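Local coordinates for MHC class I-like protein MILL2 (Mus musculus, PDB 6A97) that binds heparan sulfate proteoglycans on the surface of fibroblasts as a GPI-anchored, MHC class I-like membrane glycoprotein, at residues 22-30 and 182-190. Numbering follows the deposited sequence.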
loop_
_atom_site.group_PDB
_atom_site.type_symbol
_atom_site.label_atom_id
_atom_site.label_comp_id
_atom_site.label_asym_id
_atom_site.label_seq_id
_atom_site.Cartn_x
_atom_site.Cartn_y
_atom_site.Cartn_z
ATOM N N THR A 22 -17.686 2.880 -10.909
ATOM C CA THR A 22 -18.437 2.843 -9.659
ATOM C C THR A 22 -18.289 4.150 -8.871
ATOM O O THR A 22 -17.196 4.707 -8.758
ATOM C CB THR A 22 -18.004 1.646 -8.781
ATOM O OG1 THR A 22 -18.727 1.665 -7.543
ATOM C CG2 THR A 22 -16.506 1.683 -8.504
ATOM N N HIS A 23 -19.402 4.644 -8.336
ATOM C CA HIS A 23 -19.400 5.918 -7.627
ATOM C C HIS A 23 -20.287 5.879 -6.391
ATOM O O HIS A 23 -21.226 5.088 -6.315
ATOM C CB HIS A 23 -19.853 7.045 -8.555
ATOM C CG HIS A 23 -18.987 7.214 -9.762
ATOM N ND1 HIS A 23 -17.789 7.895 -9.728
ATOM C CD2 HIS A 23 -19.144 6.791 -11.038
ATOM C CE1 HIS A 23 -17.247 7.887 -10.932
ATOM N NE2 HIS A 23 -18.050 7.224 -11.746
ATOM N N THR A 24 -19.986 6.744 -5.429
ATOM C CA THR A 24 -20.732 6.779 -4.179
ATOM C C THR A 24 -21.149 8.197 -3.796
ATOM O O THR A 24 -20.373 9.148 -3.926
ATOM C CB THR A 24 -19.913 6.169 -3.024
ATOM O OG1 THR A 24 -19.445 4.869 -3.402
ATOM C CG2 THR A 24 -20.763 6.044 -1.769
ATOM N N LEU A 25 -22.389 8.326 -3.339
ATOM C CA LEU A 25 -22.885 9.568 -2.760
ATOM C C LEU A 25 -23.192 9.308 -1.295
ATOM O O LEU A 25 -23.929 8.380 -0.973
ATOM C CB LEU A 25 -24.132 10.063 -3.493
ATOM C CG LEU A 25 -24.946 11.165 -2.810
ATOM C CD1 LEU A 25 -24.090 12.394 -2.560
ATOM C CD2 LEU A 25 -26.174 11.528 -3.635
ATOM N N ARG A 26 -22.618 10.110 -0.405
ATOM C CA ARG A 26 -22.810 9.898 1.025
ATOM C C ARG A 26 -23.144 11.191 1.754
ATOM O O ARG A 26 -22.458 12.200 1.596
ATOM C CB ARG A 26 -21.564 9.267 1.651
ATOM C CG ARG A 26 -21.691 9.021 3.153
ATOM C CD ARG A 26 -20.397 8.456 3.730
ATOM N NE ARG A 26 -20.058 7.154 3.158
ATOM C CZ ARG A 26 -20.394 5.984 3.698
ATOM N NH1 ARG A 26 -20.036 4.851 3.105
ATOM N NH2 ARG A 26 -21.082 5.942 4.831
ATOM N N TYR A 27 -24.206 11.143 2.550
ATOM C CA TYR A 27 -24.604 12.249 3.407
ATOM C C TYR A 27 -24.197 11.926 4.828
ATOM O O TYR A 27 -24.656 10.927 5.383
ATOM C CB TYR A 27 -26.118 12.478 3.362
ATOM C CG TYR A 27 -26.706 12.760 1.998
ATOM C CD1 TYR A 27 -26.972 11.723 1.107
ATOM C CD2 TYR A 27 -27.040 14.059 1.619
ATOM C CE1 TYR A 27 -27.533 11.971 -0.133
ATOM C CE2 TYR A 27 -27.602 14.320 0.379
ATOM C CZ TYR A 27 -27.845 13.274 -0.492
ATOM O OH TYR A 27 -28.401 13.521 -1.727
ATOM N N ASN A 28 -23.328 12.743 5.414
ATOM C CA ASN A 28 -23.021 12.624 6.833
ATOM C C ASN A 28 -23.766 13.709 7.599
ATOM O O ASN A 28 -23.473 14.899 7.456
ATOM C CB ASN A 28 -21.515 12.712 7.079
ATOM C CG ASN A 28 -20.819 11.376 6.878
ATOM O OD1 ASN A 28 -21.428 10.417 6.414
ATOM N ND2 ASN A 28 -19.543 11.309 7.228
ATOM N N VAL A 29 -24.745 13.292 8.395
ATOM C CA VAL A 29 -25.625 14.222 9.091
ATOM C C VAL A 29 -25.398 14.147 10.590
ATOM O O VAL A 29 -25.250 13.059 11.154
ATOM C CB VAL A 29 -27.116 13.925 8.790
ATOM C CG1 VAL A 29 -28.021 14.928 9.482
ATOM C CG2 VAL A 29 -27.374 13.919 7.291
ATOM N N ARG A 30 -25.373 15.300 11.246
ATOM C CA ARG A 30 -25.265 15.319 12.698
ATOM C C ARG A 30 -26.080 16.456 13.305
ATOM O O ARG A 30 -26.038 17.580 12.813
ATOM C CB ARG A 30 -23.802 15.439 13.118
ATOM C CG ARG A 30 -23.615 15.713 14.593
ATOM C CD ARG A 30 -22.176 15.506 15.007
ATOM N NE ARG A 30 -21.272 16.393 14.286
ATOM C CZ ARG A 30 -20.845 17.564 14.753
ATOM N NH1 ARG A 30 -21.240 17.987 15.948
ATOM N NH2 ARG A 30 -20.013 18.305 14.029
ATOM N N CYS A 182 -31.695 9.991 -4.265
ATOM C CA CYS A 182 -30.235 9.970 -4.133
ATOM C C CYS A 182 -29.510 9.591 -5.432
ATOM O O CYS A 182 -28.553 10.270 -5.805
ATOM C CB CYS A 182 -29.803 9.024 -2.995
ATOM S SG CYS A 182 -28.121 8.361 -3.177
ATOM N N PRO A 183 -29.951 8.522 -6.132
ATOM C CA PRO A 183 -29.262 8.213 -7.395
ATOM C C PRO A 183 -29.354 9.329 -8.441
ATOM O O PRO A 183 -28.405 9.541 -9.198
ATOM C CB PRO A 183 -29.987 6.955 -7.893
ATOM C CG PRO A 183 -30.537 6.329 -6.661
ATOM C CD PRO A 183 -30.943 7.483 -5.795
ATOM N N ALA A 184 -30.483 10.030 -8.485
ATOM C CA ALA A 184 -30.639 11.142 -9.420
ATOM C C ALA A 184 -29.692 12.289 -9.053
ATOM O O ALA A 184 -29.076 12.899 -9.927
ATOM C CB ALA A 184 -32.080 11.622 -9.445
ATOM N N HIS A 185 -29.573 12.566 -7.758
ATOM C CA HIS A 185 -28.628 13.567 -7.271
ATOM C C HIS A 185 -27.193 13.210 -7.653
ATOM O O HIS A 185 -26.457 14.044 -8.191
ATOM C CB HIS A 185 -28.741 13.718 -5.752
ATOM C CG HIS A 185 -29.991 14.413 -5.306
ATOM N ND1 HIS A 185 -30.792 15.131 -6.166
ATOM C CD2 HIS A 185 -30.574 14.499 -4.087
ATOM C CE1 HIS A 185 -31.817 15.630 -5.498
ATOM N NE2 HIS A 185 -31.709 15.263 -4.234
ATOM N N LEU A 186 -26.804 11.969 -7.374
ATOM C CA LEU A 186 -25.460 11.492 -7.686
ATOM C C LEU A 186 -25.143 11.674 -9.164
ATOM O O LEU A 186 -24.051 12.109 -9.523
ATOM C CB LEU A 186 -25.304 10.018 -7.294
ATOM C CG LEU A 186 -23.989 9.343 -7.699
ATOM C CD1 LEU A 186 -22.770 10.149 -7.237
ATOM C CD2 LEU A 186 -23.926 7.914 -7.150
ATOM N N GLN A 187 -26.111 11.349 -10.013
ATOM C CA GLN A 187 -25.935 11.483 -11.452
ATOM C C GLN A 187 -25.715 12.941 -11.837
ATOM O O GLN A 187 -24.849 13.255 -12.654
ATOM C CB GLN A 187 -27.145 10.918 -12.198
ATOM C CG GLN A 187 -26.818 10.444 -13.599
ATOM C CD GLN A 187 -25.663 9.461 -13.615
ATOM O OE1 GLN A 187 -25.754 8.368 -13.055
ATOM N NE2 GLN A 187 -24.565 9.849 -14.252
ATOM N N ARG A 188 -26.502 13.828 -11.239
ATOM C CA ARG A 188 -26.380 15.250 -11.516
ATOM C C ARG A 188 -25.033 15.774 -11.012
ATOM O O ARG A 188 -24.380 16.563 -11.692
ATOM C CB ARG A 188 -27.543 16.015 -10.881
ATOM C CG ARG A 188 -27.777 17.398 -11.467
ATOM C CD ARG A 188 -28.970 18.086 -10.811
ATOM N NE ARG A 188 -28.789 18.247 -9.370
ATOM C CZ ARG A 188 -29.449 17.549 -8.450
ATOM N NH1 ARG A 188 -30.343 16.642 -8.819
ATOM N NH2 ARG A 188 -29.219 17.760 -7.160
ATOM N N TYR A 189 -24.609 15.313 -9.835
ATOM C CA TYR A 189 -23.309 15.699 -9.280
ATOM C C TYR A 189 -22.147 15.234 -10.155
ATOM O O TYR A 189 -21.196 15.981 -10.383
ATOM C CB TYR A 189 -23.115 15.132 -7.872
ATOM C CG TYR A 189 -24.018 15.702 -6.800
ATOM C CD1 TYR A 189 -24.731 16.876 -7.002
ATOM C CD2 TYR A 189 -24.134 15.068 -5.572
ATOM C CE1 TYR A 189 -25.552 17.395 -6.007
ATOM C CE2 TYR A 189 -24.944 15.575 -4.575
ATOM C CZ TYR A 189 -25.651 16.738 -4.793
ATOM O OH TYR A 189 -26.456 17.230 -3.786
ATOM N N LEU A 190 -22.217 13.990 -10.621
ATOM C CA LEU A 190 -21.139 13.406 -11.415
ATOM C C LEU A 190 -20.920 14.158 -12.722
ATOM O O LEU A 190 -19.789 14.280 -13.196
ATOM C CB LEU A 190 -21.426 11.930 -11.703
ATOM C CG LEU A 190 -21.186 10.976 -10.534
ATOM C CD1 LEU A 190 -21.645 9.561 -10.875
ATOM C CD2 LEU A 190 -19.714 10.995 -10.136
HETATM O O HOH W 1 -28.347 15.875 -2.548
#
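Cys182 meets the strand through Leu25, whose CD2 lies 3.7 Å from Cys182 SG and also packs against the carbonyl oxygen of the same cysteine. The sulfur is committed to a disulfide with Cys119, on the strand 113-121 that pairs with 23-31, so a covalent link to the sheet runs beside the apolar contact. One turn on, His185 presents the edge of its imidazole to Tyr27: CD2 is 3.4 Å from Tyr27 OH, the two side chains crossing at about a right angle. Leu186 sits over the strand where the backbones come nearest, its CB 4.0 Å from Leu25 CB. This is one helix-on-sheet contact of the MHC class I platform, in which the alpha-1 and alpha-2 helices lie across an antiparallel floor; the axes of these segments cross at 115°, and side-chain packing makes the interface, with no direct hydrogen bond. Arg188 NH1 donates to His185 ND1 from somewhat outside the ring plane (3.1 Å, 147° at the hydrogen), which helps fix the rotation of the imidazole, while Arg188 NE forms a salt bridge with Glu82 on the facing helix 75-96. Tyr189 receives Leu25 CD1 at its ring edge, in plane, 3.9 Å from CE2; Leu25 chi1 (166°) puts CG anti to the backbone N, and the rotation about CB-CG then sends CD1 to this ring and CD2 to Cys182. A water donates to Tyr189 OH and also hydrogen-bonds Tyr27 OH, bridging helix and strand. Leu190 then places CD2 over one face of the His23 imidazole, a CH-pi contact 3.9 Å from the centroid, while His23 ND1 is hydrogen-bonded to Asp49.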